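Local coordinates for protein DUF199/WhiA (Thermotoga maritima, PDB 3HYI) that is probably a DNA-binding regulator involved in cell division and chromosome segregation, with a degenerate homing-endonuclease domain and a helix-turn-helix domain, at residues L33-A38 / F119-S124; E233-N238 / K286-F291; R249-V254 / K268-T273. One frame throughout, in Å; residues are numbered along the deposited sequence.

Contact 1 (L33-A38 / F119-S124); sequences LGFIKA and FLSGGS
Ser121 OG meets helix 25-39 against the methyl group of Ala38, at 3.1 Å from Ala38 CB, while its polar demand is met inside its own helix by Gly117 O and, weakly, by Leu118 O. The two helices correspond, by sequence and position, to the LAGLIDADG helices of the degenerate homing-endonuclease domain, one from each of its related halves, and they show how this fold joins its halves: small residues let the backbones come close. Ser121 OG sits between its own backbone N and carbonyl carbon (chi1 60°), a setting that turns the hydroxyl back along the helix to the Gly117 carbonyl and leaves the CB hydrogens for the neighbouring ring. Gly34 O lies 3.7 Å from Ser121 OG, too far for a bond, and already receives Ala38 N within its own helix.

The bulk at this seam comes from Phe35. With CG anti to the carbonyl carbon (chi1 -86°), the ring reaches toward the other helix at an oblique tilt, with Phe35 CD1 3.6 Å from Ser121 CB. Farther out, Phe35 CZ approaches Leu120 CB at 3.9 Å, and Leu120 CD1 stands only slightly beyond. Phe51 of strand 48-53 and Ala58, Leu62 and Leu65 of helix 56-68 also touch the ring, which therefore joins helix 108-122 to the core of the first half. With an alanine at Phe35 the ring beside Ser121 CB and Leu120 CB is gone, and a gap would probably open between the two helices and helix 56-68.

Glycine settles the spacing at the end of helix 108-122. Any CB on Gly122 would press tightly on Ala38; without one, the CA atoms of Ala38 and Gly122 approach to 5.6 Å, and Ala38 CB rests 4.2 Å from Gly122 N.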
# COMPACT_ATOMS: atom_id res chain seq x y z
N LEU A 33 12.86 21.46 -17.36
CA LEU A 33 14.13 20.82 -17.03
C LEU A 33 13.91 19.43 -16.43
O LEU A 33 14.67 18.51 -16.69
CB LEU A 33 14.94 21.69 -16.06
CG LEU A 33 16.38 21.23 -15.79
CD1 LEU A 33 17.25 21.42 -17.03
CD2 LEU A 33 16.97 21.97 -14.59
N GLY A 34 12.85 19.30 -15.63
CA GLY A 34 12.42 18.01 -15.09
C GLY A 34 12.12 17.01 -16.20
O GLY A 34 12.56 15.86 -16.14
N PHE A 35 11.35 17.45 -17.20
CA PHE A 35 11.10 16.66 -18.41
C PHE A 35 12.40 16.33 -19.13
O PHE A 35 12.62 15.18 -19.52
CB PHE A 35 10.18 17.43 -19.37
CG PHE A 35 8.71 17.25 -19.11
CD1 PHE A 35 7.98 16.27 -19.78
CD2 PHE A 35 8.03 18.08 -18.23
CE1 PHE A 35 6.62 16.11 -19.55
CE2 PHE A 35 6.67 17.93 -18.00
CZ PHE A 35 5.96 16.94 -18.67
N ILE A 36 13.25 17.34 -19.31
CA ILE A 36 14.53 17.18 -20.00
C ILE A 36 15.45 16.19 -19.28
O ILE A 36 16.00 15.28 -19.90
CB ILE A 36 15.27 18.52 -20.17
CG1 ILE A 36 14.52 19.44 -21.14
CG2 ILE A 36 16.70 18.30 -20.68
CD1 ILE A 36 15.13 20.82 -21.27
N LYS A 37 15.62 16.38 -17.97
CA LYS A 37 16.50 15.51 -17.18
C LYS A 37 16.01 14.06 -17.16
O LYS A 37 16.82 13.13 -17.25
CB LYS A 37 16.63 16.02 -15.74
CG LYS A 37 17.42 17.32 -15.58
CD LYS A 37 18.83 17.20 -16.14
CE LYS A 37 19.74 18.29 -15.58
NZ LYS A 37 21.02 18.41 -16.35
N ALA A 38 14.70 13.87 -17.05
CA ALA A 38 14.11 12.53 -16.96
C ALA A 38 14.03 11.82 -18.31
O ALA A 38 14.43 10.66 -18.43
CB ALA A 38 12.73 12.60 -16.31
N PHE A 119 8.19 13.70 -12.35
CA PHE A 119 7.14 12.72 -12.11
C PHE A 119 6.28 12.44 -13.33
O PHE A 119 6.00 11.29 -13.66
CB PHE A 119 6.25 13.19 -10.96
CG PHE A 119 5.11 12.26 -10.66
CD1 PHE A 119 3.83 12.53 -11.12
CD2 PHE A 119 5.32 11.09 -9.93
CE1 PHE A 119 2.78 11.68 -10.85
CE2 PHE A 119 4.27 10.23 -9.65
CZ PHE A 119 3.00 10.52 -10.11
N LEU A 120 5.84 13.51 -14.00
CA LEU A 120 5.03 13.38 -15.20
C LEU A 120 5.75 12.57 -16.28
O LEU A 120 5.18 11.64 -16.84
CB LEU A 120 4.63 14.75 -15.76
CG LEU A 120 3.42 15.43 -15.12
CD1 LEU A 120 3.35 16.88 -15.54
CD2 LEU A 120 2.11 14.70 -15.47
N SER A 121 7.00 12.93 -16.53
CA SER A 121 7.76 12.35 -17.64
C SER A 121 8.26 10.93 -17.35
O SER A 121 8.03 10.02 -18.15
CB SER A 121 8.94 13.26 -18.02
OG SER A 121 9.84 13.44 -16.93
N GLY A 122 8.94 10.75 -16.22
CA GLY A 122 9.58 9.47 -15.90
C GLY A 122 9.13 8.80 -14.62
O GLY A 122 9.66 7.75 -14.25
N GLY A 123 8.15 9.38 -13.94
CA GLY A 123 7.67 8.84 -12.66
C GLY A 123 6.42 8.01 -12.80
O GLY A 123 5.79 7.98 -13.85
N SER A 124 6.06 7.31 -11.73
CA SER A 124 4.79 6.59 -11.66
C SER A 124 4.39 6.33 -10.22
O SER A 124 5.19 6.48 -9.30
CB SER A 124 4.85 5.27 -12.44
OG SER A 124 5.85 4.41 -11.92

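Contact 2 (E233-N238 / K286-F291); sequences ELIKEN and KIAERF
Phe291 leaves the chain toward helix 207-238, and its CB at once meets the Asn238 amide, 3.4 Å from Asn238 ND2. Both segments belong to the C-terminal helix-turn-helix domain, and Phe291 follows helix 274-288, probably its recognition helix. The ring packs the segment after that helix on the last turn of helix 207-238. Phe291 CG stands anti to its own carbonyl carbon, which lays the ring along this helix end. Asn238 CB stands over the ring centre in a CH-pi contact, 14° off the ring normal, with Phe291 CG close by and CD1 nearest at 3.5 Å; CE1 follows at 3.6 Å from Asn238 CB. Amide and ring planes are stacked, only 7° apart, the two side chains running past each other in opposite senses. On the side of the ring away from CD1, CD2 nears Leu234 O and CE2 comes within 4.2 Å of Ile235 CG1, while CZ at the tip is still close to Asn238 CB. Arg290 CB lies over the opposite face of the ring.

A hydrogen bond helps to hold the amide parallel to the ring. Asn238 ND2 gives it to Leu234 O (2.7 Å, N-H...O angle 157°), with that oxygen nearly in the amide plane, which should limit rotation of the group.

Behind the stack the seam is aliphatic. Ile235 CG1 touches Ala288 CB at 4.0 Å, and Ile235 crosses Ile287 at about a right angle. Leu248 of helix 246-257 also packs on Ile287. Leu234 O, meanwhile, takes a second hydrogen bond from Asn238 N, which approaches from the face of the carbonyl opposite Asn238 ND2.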
# COMPACT_ATOMS: atom_id res chain seq x y z
N GLU A 233 -19.98 -36.18 35.89
CA GLU A 233 -20.16 -36.52 37.30
C GLU A 233 -21.55 -37.11 37.56
O GLU A 233 -21.69 -38.07 38.31
CB GLU A 233 -19.97 -35.29 38.20
CG GLU A 233 -18.63 -34.56 38.07
CD GLU A 233 -17.50 -35.19 38.85
OE1 GLU A 233 -17.51 -36.43 39.04
OE2 GLU A 233 -16.58 -34.44 39.27
N LEU A 234 -22.57 -36.51 36.95
CA LEU A 234 -23.95 -36.98 37.08
C LEU A 234 -24.11 -38.40 36.54
O LEU A 234 -24.74 -39.25 37.18
CB LEU A 234 -24.92 -36.04 36.35
CG LEU A 234 -25.17 -34.69 37.01
CD1 LEU A 234 -25.87 -33.75 36.04
CD2 LEU A 234 -26.01 -34.85 38.28
N ILE A 235 -23.53 -38.65 35.37
CA ILE A 235 -23.59 -39.96 34.72
C ILE A 235 -22.85 -41.00 35.56
O ILE A 235 -23.33 -42.13 35.73
CB ILE A 235 -22.95 -39.93 33.31
CG1 ILE A 235 -23.82 -39.10 32.36
CG2 ILE A 235 -22.78 -41.34 32.75
CD1 ILE A 235 -23.12 -38.77 31.05
N LYS A 236 -21.69 -40.62 36.08
CA LYS A 236 -20.89 -41.49 36.94
C LYS A 236 -21.68 -41.89 38.19
O LYS A 236 -21.70 -43.05 38.58
CB LYS A 236 -19.59 -40.80 37.35
CG LYS A 236 -18.72 -41.62 38.30
CD LYS A 236 -17.34 -41.01 38.47
CE LYS A 236 -16.61 -41.64 39.64
NZ LYS A 236 -15.14 -41.42 39.56
N GLU A 237 -22.34 -40.90 38.79
CA GLU A 237 -23.15 -41.12 39.99
C GLU A 237 -24.37 -42.00 39.72
O GLU A 237 -24.67 -42.90 40.51
CB GLU A 237 -23.59 -39.78 40.57
CG GLU A 237 -24.44 -39.89 41.83
N ASN A 238 -25.06 -41.75 38.61
CA ASN A 238 -26.40 -42.32 38.37
C ASN A 238 -26.45 -43.60 37.53
O ASN A 238 -27.32 -44.44 37.76
CB ASN A 238 -27.31 -41.26 37.74
CG ASN A 238 -27.68 -40.16 38.73
OD1 ASN A 238 -28.58 -40.34 39.55
ND2 ASN A 238 -26.99 -39.03 38.66
N LYS A 286 -25.98 -34.23 26.68
CA LYS A 286 -27.36 -34.61 26.33
C LYS A 286 -27.85 -35.79 27.19
O LYS A 286 -28.98 -35.78 27.67
CB LYS A 286 -27.45 -34.94 24.83
CG LYS A 286 -28.66 -35.78 24.38
CD LYS A 286 -29.99 -35.06 24.57
CE LYS A 286 -31.15 -35.97 24.19
NZ LYS A 286 -32.48 -35.29 24.27
N ILE A 287 -26.98 -36.78 27.38
CA ILE A 287 -27.30 -37.94 28.23
C ILE A 287 -27.48 -37.54 29.70
O ILE A 287 -28.35 -38.07 30.39
CB ILE A 287 -26.23 -39.05 28.10
CG1 ILE A 287 -26.35 -39.74 26.74
CG2 ILE A 287 -26.37 -40.08 29.22
CD1 ILE A 287 -25.20 -40.69 26.43
N ALA A 288 -26.65 -36.62 30.18
CA ALA A 288 -26.68 -36.20 31.58
C ALA A 288 -27.89 -35.33 31.98
O ALA A 288 -28.12 -35.11 33.16
CB ALA A 288 -25.38 -35.47 31.94
N GLU A 289 -28.66 -34.85 30.99
CA GLU A 289 -29.88 -34.07 31.26
C GLU A 289 -30.95 -34.91 31.97
O GLU A 289 -31.79 -34.39 32.71
CB GLU A 289 -30.45 -33.48 29.97
CG GLU A 289 -29.70 -32.26 29.46
CD GLU A 289 -30.20 -31.77 28.11
OE1 GLU A 289 -31.41 -31.87 27.84
OE2 GLU A 289 -29.37 -31.27 27.32
N ARG A 290 -30.93 -36.21 31.68
CA ARG A 290 -31.63 -37.24 32.45
C ARG A 290 -31.61 -37.00 33.95
O ARG A 290 -32.65 -37.01 34.61
CB ARG A 290 -30.92 -38.59 32.20
CG ARG A 290 -31.82 -39.75 31.89
CD ARG A 290 -31.03 -40.84 31.17
NE ARG A 290 -30.65 -40.44 29.82
CZ ARG A 290 -30.29 -41.28 28.85
NH1 ARG A 290 -30.27 -42.59 29.05
NH2 ARG A 290 -29.96 -40.80 27.65
N PHE A 291 -30.41 -36.76 34.48
CA PHE A 291 -30.13 -36.89 35.91
C PHE A 291 -30.07 -35.58 36.67
O PHE A 291 -30.19 -35.57 37.90
CB PHE A 291 -28.80 -37.63 36.09
CG PHE A 291 -28.72 -38.93 35.36
CD1 PHE A 291 -29.66 -39.93 35.59
CD2 PHE A 291 -27.70 -39.17 34.44
CE1 PHE A 291 -29.58 -41.14 34.91
CE2 PHE A 291 -27.62 -40.38 33.76
CZ PHE A 291 -28.57 -41.37 34.00

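Contact 3 (R249-V254 / K268-T273); sequences RRVALV and KKLNLT
Apolar contacts carry this meeting, and Leu270 is at its centre: CD1 goes to Val251, while CD2 lies between Arg250 and Val254, one turn apart on helix 246-257. Leu270 CD1 rests on Val251 CG2 at 3.8 Å, where the two side chains cross at about a right angle. Leu270 CD2 lies 3.9 Å from Val254 CG2, and these two side chains pass in opposite directions; the same methyl also touches Arg250 CB. Both valines present CG2, the methyl anti to the carbonyl carbon. Leu272 CD1 adds a looser touch, 4.2 Å from Val251 CG2, and Val251 also meets Lys280, Leu281 and Ile284 of helix 274-288. Lys269 contributes its aliphatic stem, with CD beside Val254 CG1, while the rest of the chain, out to NZ, turns off from the helix.

Polar contacts shape the loop itself. Asn271, at positive phi, is the C-prime residue of a Schellman motif ending helix 263-268, and its N bonds weakly to Lys268 O (3.4 Å). Thr273 then stands at the N-cap of the next helix, its backbone N held by Gln276 OE1. Helix end, short turn and new helix start, pinned on a preceding helix by leucines, make up the turn of the predicted helix-turn-helix motif.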
# COMPACT_ATOMS: atom_id res chain seq x y z
N ARG A 249 -17.33 -43.31 26.69
CA ARG A 249 -16.74 -43.67 27.98
C ARG A 249 -15.30 -43.18 28.11
O ARG A 249 -14.93 -42.64 29.16
CB ARG A 249 -16.78 -45.18 28.17
CG ARG A 249 -16.16 -45.65 29.47
CD ARG A 249 -16.25 -47.15 29.58
NE ARG A 249 -15.40 -47.79 28.59
CZ ARG A 249 -14.10 -48.05 28.76
NH1 ARG A 249 -13.48 -47.73 29.89
NH2 ARG A 249 -13.41 -48.63 27.78
N ARG A 250 -14.51 -43.36 27.06
CA ARG A 250 -13.12 -42.92 27.05
C ARG A 250 -13.00 -41.40 27.11
O ARG A 250 -12.10 -40.87 27.75
CB ARG A 250 -12.39 -43.44 25.81
CG ARG A 250 -12.26 -44.95 25.76
CD ARG A 250 -11.34 -45.38 24.63
NE ARG A 250 -11.96 -45.22 23.32
CZ ARG A 250 -12.84 -46.07 22.79
NH1 ARG A 250 -13.24 -47.16 23.45
NH2 ARG A 250 -13.34 -45.84 21.58
N VAL A 251 -13.92 -40.72 26.42
CA VAL A 251 -13.96 -39.25 26.40
C VAL A 251 -14.33 -38.68 27.78
O VAL A 251 -13.76 -37.67 28.21
CB VAL A 251 -14.95 -38.74 25.33
CG1 VAL A 251 -15.19 -37.24 25.46
CG2 VAL A 251 -14.44 -39.09 23.94
N ALA A 252 -15.27 -39.33 28.46
CA ALA A 252 -15.68 -38.94 29.81
C ALA A 252 -14.53 -39.10 30.80
O ALA A 252 -14.30 -38.21 31.62
CB ALA A 252 -16.88 -39.76 30.26
N LEU A 253 -13.82 -40.22 30.71
CA LEU A 253 -12.67 -40.48 31.58
C LEU A 253 -11.53 -39.48 31.37
O LEU A 253 -10.99 -38.94 32.33
CB LEU A 253 -12.15 -41.91 31.36
CG LEU A 253 -13.02 -43.06 31.87
CD1 LEU A 253 -12.39 -44.39 31.51
CD2 LEU A 253 -13.24 -42.96 33.38
N VAL A 254 -11.17 -39.25 30.11
CA VAL A 254 -10.07 -38.33 29.77
C VAL A 254 -10.36 -36.90 30.23
O VAL A 254 -9.47 -36.22 30.75
CB VAL A 254 -9.75 -38.37 28.25
CG1 VAL A 254 -9.00 -37.13 27.82
CG2 VAL A 254 -8.93 -39.62 27.93
N LYS A 268 -6.07 -35.07 21.37
CA LYS A 268 -4.78 -35.70 21.08
C LYS A 268 -4.59 -37.00 21.87
O LYS A 268 -4.03 -37.96 21.35
CB LYS A 268 -3.64 -34.72 21.39
CG LYS A 268 -2.39 -34.94 20.56
CD LYS A 268 -1.31 -33.92 20.88
N LYS A 269 -5.09 -37.03 23.10
CA LYS A 269 -4.97 -38.21 23.97
C LYS A 269 -5.78 -39.42 23.50
O LYS A 269 -5.53 -40.53 23.96
CB LYS A 269 -5.35 -37.85 25.41
CG LYS A 269 -4.38 -36.88 26.07
CD LYS A 269 -4.79 -36.55 27.49
CE LYS A 269 -3.72 -35.74 28.21
NZ LYS A 269 -2.56 -36.57 28.62
N LEU A 270 -6.75 -39.21 22.60
CA LEU A 270 -7.56 -40.30 22.05
C LEU A 270 -7.50 -40.38 20.51
O LEU A 270 -8.36 -41.00 19.89
CB LEU A 270 -9.02 -40.14 22.50
CG LEU A 270 -9.32 -40.20 24.00
CD1 LEU A 270 -10.76 -39.79 24.27
CD2 LEU A 270 -9.04 -41.59 24.57
N ASN A 271 -6.48 -39.76 19.91
CA ASN A 271 -6.39 -39.65 18.44
C ASN A 271 -7.67 -39.08 17.81
O ASN A 271 -8.11 -39.53 16.75
CB ASN A 271 -6.02 -41.01 17.80
CG ASN A 271 -4.52 -41.31 17.85
OD1 ASN A 271 -3.70 -40.42 18.02
ND2 ASN A 271 -4.18 -42.58 17.67
N LEU A 272 -8.26 -38.10 18.48
CA LEU A 272 -9.46 -37.41 17.99
C LEU A 272 -9.14 -35.94 17.76
O LEU A 272 -8.33 -35.36 18.46
CB LEU A 272 -10.60 -37.52 19.00
CG LEU A 272 -11.19 -38.89 19.32
CD1 LEU A 272 -12.29 -38.75 20.36
CD2 LEU A 272 -11.73 -39.57 18.06
N THR A 273 -9.81 -35.34 16.77
CA THR A 273 -9.70 -33.90 16.55
C THR A 273 -10.55 -33.16 17.58
O THR A 273 -11.40 -33.76 18.25
CB THR A 273 -10.14 -33.50 15.13
OG1 THR A 273 -11.54 -33.75 14.97
CG2 THR A 273 -9.35 -34.27 14.07

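In the fold
From the N terminus, contact 1 comes first: it brings helix 25-39 to the end of helix 108-122 and so closes a loop of 80 residues that contains the sheet of the first LAGLIDADG-like half, joining that half to the second. It closes before contact 2 opens, and its centre is about 81 Å from that of contact 2 and about 70 Å from that of contact 3, on the other side of the chain's centre. Contact 2 closes a loop of 47 residues, from the end of helix 207-238 to the end of helix 274-288 and the residues after it. Contact 3 falls within that span, tying helix 246-257 to the turn; the centres of contacts 2 and 3 are about 18 Å apart.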